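Local coordinates for protein beta-N-acetylhexosaminidase (Thermotoga neapolitana, PDB 5C0Q) that probably hydrolyses terminal non-reducing N-acetyl-D-hexosamine residues from N-acetyl-beta-D-hexosaminides, as a zinc-binding member of glycosyl hydrolase family 3, at residues D171-L176 and M247-I252; C158-P163 and A205-H210; L116-E121 and H165-D170. One frame throughout, in Å; residues are numbered along the deposited sequence.

Contact 1 (D171-L176 and M247-I252). With ZN (zinc ion), chain P.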
loop_
_atom_site.group_PDB
_atom_site.type_symbol
_atom_site.label_atom_id
_atom_site.label_comp_id
_atom_site.label_asym_id
_atom_site.label_seq_id
_atom_site.Cartn_x
_atom_site.Cartn_y
_atom_site.Cartn_z
ATOM N N ASP B 171 -13.148 28.347 5.331
ATOM C CA ASP B 171 -13.200 26.882 5.309
ATOM C C ASP B 171 -14.524 26.371 5.837
ATOM O O ASP B 171 -14.920 26.741 6.927
ATOM C CB ASP B 171 -12.033 26.293 6.131
ATOM C CG ASP B 171 -11.933 24.765 6.038
ATOM O OD1 ASP B 171 -12.906 24.049 6.344
ATOM O OD2 ASP B 171 -10.862 24.263 5.661
ATOM N N SER B 172 -15.159 25.455 5.110
ATOM C CA SER B 172 -16.503 25.023 5.464
ATOM C C SER B 172 -16.565 24.165 6.694
ATOM O O SER B 172 -17.656 23.896 7.197
ATOM C CB SER B 172 -17.154 24.235 4.338
ATOM O OG SER B 172 -16.812 24.751 3.097
ATOM N N HIS B 173 -15.412 23.748 7.198
ATOM C CA HIS B 173 -15.410 22.985 8.425
ATOM C C HIS B 173 -15.570 23.934 9.612
ATOM O O HIS B 173 -15.989 23.525 10.682
ATOM C CB HIS B 173 -14.128 22.138 8.535
ATOM C CG HIS B 173 -14.110 20.961 7.608
ATOM N ND1 HIS B 173 -13.431 20.967 6.409
ATOM C CD2 HIS B 173 -14.744 19.769 7.669
ATOM C CE1 HIS B 173 -13.629 19.824 5.783
ATOM N NE2 HIS B 173 -14.428 19.082 6.523
ATOM N N TYR B 174 -15.332 25.221 9.390
ATOM C CA TYR B 174 -15.385 26.203 10.473
ATOM C C TYR B 174 -16.641 27.084 10.431
ATOM O O TYR B 174 -17.304 27.255 11.439
ATOM C CB TYR B 174 -14.113 27.049 10.455
ATOM C CG TYR B 174 -12.903 26.194 10.728
ATOM C CD1 TYR B 174 -12.820 25.437 11.885
ATOM C CD2 TYR B 174 -11.862 26.098 9.808
ATOM C CE1 TYR B 174 -11.726 24.620 12.133
ATOM C CE2 TYR B 174 -10.759 25.282 10.048
ATOM C CZ TYR B 174 -10.701 24.548 11.214
ATOM O OH TYR B 174 -9.618 23.740 11.465
ATOM N N LEU B 175 -16.956 27.629 9.263
ATOM C CA LEU B 175 -18.140 28.481 9.032
ATOM C C LEU B 175 -18.669 28.277 7.609
ATOM O O LEU B 175 -18.099 27.515 6.844
ATOM C CB LEU B 175 -17.821 29.957 9.295
ATOM C CG LEU B 175 -16.501 30.442 8.688
ATOM C CD1 LEU B 175 -16.593 30.766 7.260
ATOM C CD2 LEU B 175 -16.121 31.720 9.435
ATOM N N LEU B 176 -19.744 28.959 7.247
ATOM C CA LEU B 176 -20.211 28.925 5.880
ATOM C C LEU B 176 -19.478 29.965 5.041
ATOM O O LEU B 176 -19.581 31.157 5.279
ATOM C CB LEU B 176 -21.711 29.148 5.830
ATOM C CG LEU B 176 -22.428 29.326 4.486
ATOM C CD1 LEU B 176 -22.307 28.094 3.624
ATOM C CD2 LEU B 176 -23.873 29.657 4.767
ATOM N N MET B 247 -23.106 16.528 5.724
ATOM C CA MET B 247 -24.133 17.451 6.236
ATOM C C MET B 247 -23.900 18.013 7.625
ATOM O O MET B 247 -24.352 19.096 7.894
ATOM C CB MET B 247 -25.493 16.792 6.210
ATOM C CG MET B 247 -26.053 16.722 4.844
ATOM S SD MET B 247 -26.382 18.310 4.042
ATOM C CE MET B 247 -27.348 17.597 2.748
ATOM N N GLU B 248 -23.156 17.310 8.470
ATOM C CA GLU B 248 -22.870 17.753 9.827
ATOM C C GLU B 248 -21.866 18.891 9.849
ATOM O O GLU B 248 -21.631 19.474 10.885
ATOM C CB GLU B 248 -22.302 16.601 10.658
ATOM C CG GLU B 248 -23.182 15.358 10.748
ATOM C CD GLU B 248 -22.826 14.257 9.740
ATOM O OE1 GLU B 248 -22.279 14.542 8.659
ATOM O OE2 GLU B 248 -23.131 13.103 10.031
ATOM N N MET B 249 -21.243 19.175 8.720
ATOM C CA MET B 249 -20.215 20.191 8.670
ATOM C C MET B 249 -20.842 21.522 9.062
ATOM O O MET B 249 -21.982 21.813 8.699
ATOM C CB MET B 249 -19.606 20.258 7.274
ATOM C CG MET B 249 -18.096 20.359 7.183
ATOM S SD MET B 249 -17.502 20.147 5.470
ATOM C CE MET B 249 -18.328 18.659 5.093
ATOM N N LYS B 250 -20.092 22.313 9.811
ATOM C CA LYS B 250 -20.597 23.495 10.481
ATOM C C LYS B 250 -21.304 24.452 9.535
ATOM O O LYS B 250 -22.332 25.022 9.881
ATOM C CB LYS B 250 -19.466 24.194 11.221
ATOM C CG LYS B 250 -19.202 23.627 12.594
ATOM C CD LYS B 250 -18.119 24.417 13.293
ATOM C CE LYS B 250 -17.700 23.790 14.618
ATOM N NZ LYS B 250 -18.799 23.094 15.346
ATOM N N ALA B 251 -20.757 24.598 8.334
ATOM C CA ALA B 251 -21.315 25.482 7.328
ATOM C C ALA B 251 -22.777 25.190 7.171
ATOM O O ALA B 251 -23.575 26.115 6.994
ATOM C CB ALA B 251 -20.612 25.330 6.021
ATOM N N ILE B 252 -23.135 23.919 7.276
ATOM C CA ILE B 252 -24.534 23.557 7.264
ATOM C C ILE B 252 -25.165 23.453 8.657
ATOM O O ILE B 252 -26.195 24.044 8.902
ATOM C CB ILE B 252 -24.749 22.229 6.578
ATOM C CG1 ILE B 252 -24.157 22.255 5.174
ATOM C CG2 ILE B 252 -26.220 21.895 6.570
ATOM C CD1 ILE B 252 -24.742 23.293 4.302
HETATM ZN ZN ZN P . -11.907 22.097 5.834
#
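The CA atoms of H173 and M249 stand 5.6 Å apart between the loop 171-176 and the start of helix 250-253, closing to 3.9 Å between L176 and A251. In this family 3 barrel domain, 171-176 belongs to the long loop after strand 156-162, probably the one that carries the Asp-His pair in family 3 N-acetylglucosaminidases, while M249 is the N-cap of the helix. A single weak backbone bond spans the gap, from A251 N to S172 O (3.4 Å). D171 shapes the loop with an Asx turn, its OD1 accepting from H173 N at 2.7 Å. The same carboxylate grips the zinc ion through both oxygens, and the zinc fixes the H173 ring through ND1 (2.0 Å). Over one ring face lies M249, a Met-aromatic contact with SD 3.7 Å from the H173 centroid, near NE2 and CD2; a bend at the last torsion (chi3 -52°) turns CE away from the ring. With an alanine here the sulfur is lost, and the ring would probably be freer to tilt about its metal bond. The K250 chain runs past the carbonyls of H173 and Y174 to a weak, long ion pair with E254. A251 CB sits 3.4 Å from L175 O.

Contact 2 (C158-P163 and A205-H210); sequences CIKHFP and AVMTAH. With ZN (zinc ion), chain O.
C158 and A205 begin a run of parallel pairing in which strands 158-160 and 205-208 cross at 30°. Between I159 and F162 the register slips by one residue, a beta bulge, and the chain turns a corner at H161, whose preceding peptide bond is cis. Bonding persists on both sides of this corner: M207 N meets I159 O almost head-on (2.9 Å, C=O...N angle 173°), and M207 O then receives F162 N in its carbonyl plane at 2.9 Å. The tight part is the face carrying I159, V206 and F162. The two methyls of V206 divide the work: CG2 meets I159 CG1 and CD1, while CG1 presses on F162 CB at 3.6 Å. H161 CB rests just as closely on A209 CB (3.6 Å). With CG anti to N (chi1 176°), the F162 ring leaves the strand pair for helices 191-198 and 225-235, and P163 CB covers the centre of one face. Looser, though still buried, are two features of the metal-binding side: M207 SD lies oblique to the H161 imidazole alongside it, 4.9 Å from the ring centroid, and the K160 chain departs to a salt bridge with E65. H161 ND1 binds zinc at 1.9 Å, with D117 and H165 supplying the other protein ligands. These are neighbouring strands of the eight-stranded parallel sheet of the family 3 TIM barrel, here with a zinc ligand at a C-terminal end.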
loop_
_atom_site.group_PDB
_atom_site.type_symbol
_atom_site.label_atom_id
_atom_site.label_comp_id
_atom_site.label_asym_id
_atom_site.label_seq_id
_atom_site.Cartn_x
_atom_site.Cartn_y
_atom_site.Cartn_z
ATOM N N CYS B 158 -15.594 11.082 -8.368
ATOM C CA CYS B 158 -16.551 12.035 -7.853
ATOM C C CYS B 158 -15.883 13.401 -7.790
ATOM O O CYS B 158 -15.038 13.652 -6.945
ATOM C CB CYS B 158 -17.066 11.626 -6.482
ATOM S SG CYS B 158 -18.394 12.692 -5.868
ATOM N N ILE B 159 -16.241 14.266 -8.722
ATOM C CA ILE B 159 -15.627 15.574 -8.832
ATOM C C ILE B 159 -16.185 16.463 -7.756
ATOM O O ILE B 159 -17.298 16.314 -7.376
ATOM C CB ILE B 159 -15.838 16.187 -10.233
ATOM C CG1 ILE B 159 -17.330 16.342 -10.538
ATOM C CG2 ILE B 159 -15.187 15.316 -11.280
ATOM C CD1 ILE B 159 -17.610 16.840 -11.933
ATOM N N LYS B 160 -15.360 17.348 -7.233
ATOM C CA LYS B 160 -15.746 18.173 -6.109
ATOM C C LYS B 160 -14.996 19.522 -6.154
ATOM O O LYS B 160 -14.020 19.646 -6.879
ATOM C CB LYS B 160 -15.499 17.409 -4.792
ATOM C CG LYS B 160 -14.082 17.014 -4.542
ATOM C CD LYS B 160 -13.968 15.975 -3.410
ATOM C CE LYS B 160 -12.541 15.855 -2.950
ATOM N NZ LYS B 160 -12.364 14.985 -1.775
ATOM N N HIS B 161 -15.517 20.562 -5.509
ATOM C CA HIS B 161 -16.886 20.624 -4.994
ATOM C C HIS B 161 -17.703 21.624 -5.818
ATOM O O HIS B 161 -17.389 22.805 -5.834
ATOM C CB HIS B 161 -16.930 21.061 -3.537
ATOM C CG HIS B 161 -15.990 20.324 -2.639
ATOM N ND1 HIS B 161 -14.653 20.631 -2.549
ATOM C CD2 HIS B 161 -16.201 19.301 -1.781
ATOM C CE1 HIS B 161 -14.084 19.830 -1.672
ATOM N NE2 HIS B 161 -15.001 19.010 -1.200
ATOM N N PHE B 162 -18.773 21.157 -6.449
ATOM C CA PHE B 162 -19.556 21.976 -7.349
ATOM C C PHE B 162 -20.222 23.168 -6.607
ATOM O O PHE B 162 -20.814 23.004 -5.544
ATOM C CB PHE B 162 -20.591 21.096 -8.019
ATOM C CG PHE B 162 -21.541 21.836 -8.913
ATOM C CD1 PHE B 162 -22.700 22.404 -8.408
ATOM C CD2 PHE B 162 -21.298 21.944 -10.257
ATOM C CE1 PHE B 162 -23.558 23.085 -9.219
ATOM C CE2 PHE B 162 -22.166 22.619 -11.052
ATOM C CZ PHE B 162 -23.294 23.190 -10.538
ATOM N N PRO B 163 -20.168 24.363 -7.185
ATOM C CA PRO B 163 -19.643 24.779 -8.481
ATOM C C PRO B 163 -18.218 25.311 -8.455
ATOM O O PRO B 163 -17.816 26.009 -9.368
ATOM C CB PRO B 163 -20.622 25.879 -8.880
ATOM C CG PRO B 163 -20.940 26.523 -7.584
ATOM C CD PRO B 163 -20.948 25.443 -6.557
ATOM N N ALA B 205 -19.582 10.978 -10.380
ATOM C CA ALA B 205 -20.496 11.604 -9.450
ATOM C C ALA B 205 -20.023 13.047 -9.230
ATOM O O ALA B 205 -18.939 13.433 -9.655
ATOM C CB ALA B 205 -20.596 10.823 -8.116
ATOM N N VAL B 206 -20.879 13.832 -8.597
ATOM C CA VAL B 206 -20.599 15.228 -8.292
ATOM C C VAL B 206 -20.886 15.491 -6.835
ATOM O O VAL B 206 -21.942 15.153 -6.343
ATOM C CB VAL B 206 -21.441 16.183 -9.158
ATOM C CG1 VAL B 206 -21.304 17.588 -8.669
ATOM C CG2 VAL B 206 -21.017 16.081 -10.598
ATOM N N MET B 207 -19.948 16.110 -6.148
ATOM C CA MET B 207 -20.174 16.475 -4.778
ATOM C C MET B 207 -20.375 17.965 -4.666
ATOM O O MET B 207 -19.640 18.711 -5.237
ATOM C CB MET B 207 -19.010 16.009 -3.894
ATOM C CG MET B 207 -19.272 16.196 -2.404
ATOM S SD MET B 207 -17.895 15.830 -1.281
ATOM C CE MET B 207 -17.842 14.087 -1.477
ATOM N N THR B 208 -21.355 18.395 -3.893
ATOM C CA THR B 208 -21.655 19.821 -3.729
ATOM C C THR B 208 -20.760 20.534 -2.738
ATOM O O THR B 208 -20.183 19.910 -1.878
ATOM C CB THR B 208 -23.098 20.037 -3.277
ATOM O OG1 THR B 208 -23.300 19.416 -1.998
ATOM C CG2 THR B 208 -24.062 19.476 -4.302
ATOM N N ALA B 209 -20.630 21.843 -2.893
ATOM C CA ALA B 209 -19.905 22.658 -1.934
ATOM C C ALA B 209 -20.860 23.250 -0.935
ATOM O O ALA B 209 -21.903 23.743 -1.298
ATOM C CB ALA B 209 -19.142 23.761 -2.619
ATOM N N HIS B 210 -20.493 23.214 0.327
ATOM C CA HIS B 210 -21.212 23.945 1.342
ATOM C C HIS B 210 -20.757 25.392 1.287
ATOM O O HIS B 210 -20.120 25.860 2.202
ATOM C CB HIS B 210 -20.948 23.393 2.739
ATOM C CG HIS B 210 -21.383 21.982 2.939
ATOM N ND1 HIS B 210 -22.430 21.424 2.257
ATOM C CD2 HIS B 210 -20.897 21.021 3.751
ATOM C CE1 HIS B 210 -22.590 20.170 2.657
ATOM N NE2 HIS B 210 -21.675 19.906 3.557
HETATM ZN ZN ZN O . -13.166 21.816 -2.810
#

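Contact 3 (L116-E121 and H165-D170); sequences LDLLSE and HGKTAD. With ZN (zinc ion), chain O.
A zinc site to which two loops contribute joins D117 to H165, with H161 as the third protein ligand. D117 OD2 takes the metal at 2.0 Å and H165 NE2 at 2.1 Å, the carboxylate and imidazole planes being turned 69° from each other. H165 N donates to the other carboxylate oxygen, D117 OD1 (2.9 Å), on the anti side of OD1 and 35° out of the carboxylate plane. One aspartate thus holds both its fellow ligand's backbone and their shared ion. Although CB of H165 points away from the 116-121 loop, CG lies between backbone N and carbonyl carbon (chi1 65°), and this folds the ring back to the zinc. In the barrel domain these segments follow strands 110-111 and 156-162, and H165 to T168 form a type I beta turn. At the turn G166 brings its bare CA within 3.2 Å of L118 O, a CA-H...O contact where a CB would collide with that oxygen. S120 OG anchors the next peptide by donating to G166 O at 2.7 Å, tilted from the carbonyl plane. K167 sends its amine past L118 CD1 to salt bridges with E189 and D190, while E121 pairs with K437 of the second subunit.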
loop_
_atom_site.group_PDB
_atom_site.type_symbol
_atom_site.label_atom_id
_atom_site.label_comp_id
_atom_site.label_asym_id
_atom_site.label_seq_id
_atom_site.Cartn_x
_atom_site.Cartn_y
_atom_site.Cartn_z
ATOM N N LEU B 116 -11.662 19.868 -8.331
ATOM C CA LEU B 116 -11.676 20.737 -9.501
ATOM C C LEU B 116 -11.688 22.240 -9.201
ATOM O O LEU B 116 -11.684 23.055 -10.102
ATOM C CB LEU B 116 -12.865 20.377 -10.386
ATOM C CG LEU B 116 -12.809 18.986 -11.012
ATOM C CD1 LEU B 116 -13.961 18.783 -11.979
ATOM C CD2 LEU B 116 -11.459 18.795 -11.693
ATOM N N ASP B 117 -11.597 22.576 -7.932
ATOM C CA ASP B 117 -11.550 23.922 -7.462
ATOM C C ASP B 117 -10.312 24.640 -7.967
ATOM O O ASP B 117 -9.284 24.036 -8.127
ATOM C CB ASP B 117 -11.582 23.907 -5.953
ATOM C CG ASP B 117 -12.803 23.241 -5.437
ATOM O OD1 ASP B 117 -13.895 23.767 -5.722
ATOM O OD2 ASP B 117 -12.682 22.194 -4.746
ATOM N N LEU B 118 -10.432 25.916 -8.288
ATOM C CA LEU B 118 -9.317 26.673 -8.798
ATOM C C LEU B 118 -8.464 27.166 -7.664
ATOM O O LEU B 118 -8.923 27.294 -6.570
ATOM C CB LEU B 118 -9.789 27.836 -9.661
ATOM C CG LEU B 118 -10.777 27.550 -10.779
ATOM C CD1 LEU B 118 -11.192 28.852 -11.434
ATOM C CD2 LEU B 118 -10.151 26.679 -11.807
ATOM N N LEU B 119 -7.190 27.344 -7.907
ATOM C CA LEU B 119 -6.334 27.961 -6.934
ATOM C C LEU B 119 -6.459 29.489 -7.056
ATOM O O LEU B 119 -6.307 30.028 -8.145
ATOM C CB LEU B 119 -4.893 27.529 -7.144
ATOM C CG LEU B 119 -3.858 28.147 -6.217
ATOM C CD1 LEU B 119 -4.043 27.651 -4.805
ATOM C CD2 LEU B 119 -2.473 27.892 -6.739
ATOM N N SER B 120 -6.761 30.180 -5.970
ATOM C CA SER B 120 -6.654 31.650 -5.968
ATOM C C SER B 120 -5.735 32.048 -4.847
ATOM O O SER B 120 -5.397 31.219 -4.017
ATOM C CB SER B 120 -8.011 32.349 -5.798
ATOM O OG SER B 120 -8.532 32.138 -4.494
ATOM N N GLU B 121 -5.412 33.329 -4.753
ATOM C CA GLU B 121 -4.499 33.784 -3.708
ATOM C C GLU B 121 -5.207 33.971 -2.370
ATOM O O GLU B 121 -4.572 33.849 -1.323
ATOM C CB GLU B 121 -3.838 35.095 -4.096
ATOM C CG GLU B 121 -2.526 34.953 -4.801
ATOM C CD GLU B 121 -1.745 36.251 -4.802
ATOM O OE1 GLU B 121 -2.282 37.279 -5.280
ATOM O OE2 GLU B 121 -0.603 36.247 -4.292
ATOM N N HIS B 165 -15.031 26.420 -5.421
ATOM C CA HIS B 165 -15.009 27.351 -4.320
ATOM C C HIS B 165 -13.603 27.707 -3.962
ATOM O O HIS B 165 -13.325 27.999 -2.828
ATOM C CB HIS B 165 -15.736 26.766 -3.130
ATOM C CG HIS B 165 -15.060 25.556 -2.576
ATOM N ND1 HIS B 165 -14.164 25.613 -1.531
ATOM C CD2 HIS B 165 -15.035 24.281 -3.020
ATOM C CE1 HIS B 165 -13.677 24.411 -1.309
ATOM N NE2 HIS B 165 -14.169 23.587 -2.213
ATOM N N GLY B 166 -12.717 27.731 -4.943
ATOM C CA GLY B 166 -11.386 28.188 -4.676
ATOM C C GLY B 166 -11.262 29.682 -4.421
ATOM O O GLY B 166 -10.247 30.134 -3.905
ATOM N N LYS B 167 -12.298 30.447 -4.756
ATOM C CA LYS B 167 -12.265 31.910 -4.632
ATOM C C LYS B 167 -12.665 32.403 -3.239
ATOM O O LYS B 167 -13.037 33.535 -3.100
ATOM C CB LYS B 167 -13.166 32.600 -5.659
ATOM C CG LYS B 167 -12.588 32.791 -7.035
ATOM C CD LYS B 167 -13.725 33.046 -7.973
ATOM C CE LYS B 167 -13.307 33.520 -9.333
ATOM N NZ LYS B 167 -12.611 32.548 -10.148
ATOM N N THR B 168 -12.707 31.550 -2.240
ATOM C CA THR B 168 -13.025 32.006 -0.906
ATOM C C THR B 168 -11.907 31.686 0.054
ATOM O O THR B 168 -11.216 30.699 -0.125
ATOM C CB THR B 168 -14.305 31.382 -0.379
ATOM O OG1 THR B 168 -14.561 31.890 0.922
ATOM C CG2 THR B 168 -14.173 29.907 -0.282
ATOM N N ALA B 169 -11.682 32.555 1.033
ATOM C CA ALA B 169 -10.644 32.311 2.031
ATOM C C ALA B 169 -11.151 31.425 3.174
ATOM O O ALA B 169 -10.378 30.860 3.916
ATOM C CB ALA B 169 -10.119 33.628 2.575
ATOM N N ASP B 170 -12.462 31.312 3.306
ATOM C CA ASP B 170 -13.084 30.591 4.406
ATOM C C ASP B 170 -13.210 29.091 4.232
ATOM O O ASP B 170 -13.359 28.624 3.128
ATOM C CB ASP B 170 -14.443 31.195 4.654
ATOM C CG ASP B 170 -14.343 32.529 5.344
ATOM O OD1 ASP B 170 -13.655 32.610 6.382
ATOM O OD2 ASP B 170 -14.917 33.498 4.816
HETATM ZN ZN ZN O . -13.166 21.816 -2.810
#

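Overall arrangement
The three contacts form one connected region of the barrel domain, their centres 14 to 16 Å apart. Contacts 2 and 3 share a zinc ion, with one ligand from the former and two from the latter, and K160 O and L116 N also join them by a probable hydrogen bond of 2.8 Å. The zinc of contact 1 lies 8.7 Å from that shared ion. Contact 1 abuts contact 2 around H210, whose O is 3.4 Å from L176 CD1, and meets contact 3 where L175 CD1 reaches D170 CB, also at 3.4 Å. A single loop after strand 156-162 therefore contributes ligands to both metal sites, consistent with the active-site end of a family 3 barrel.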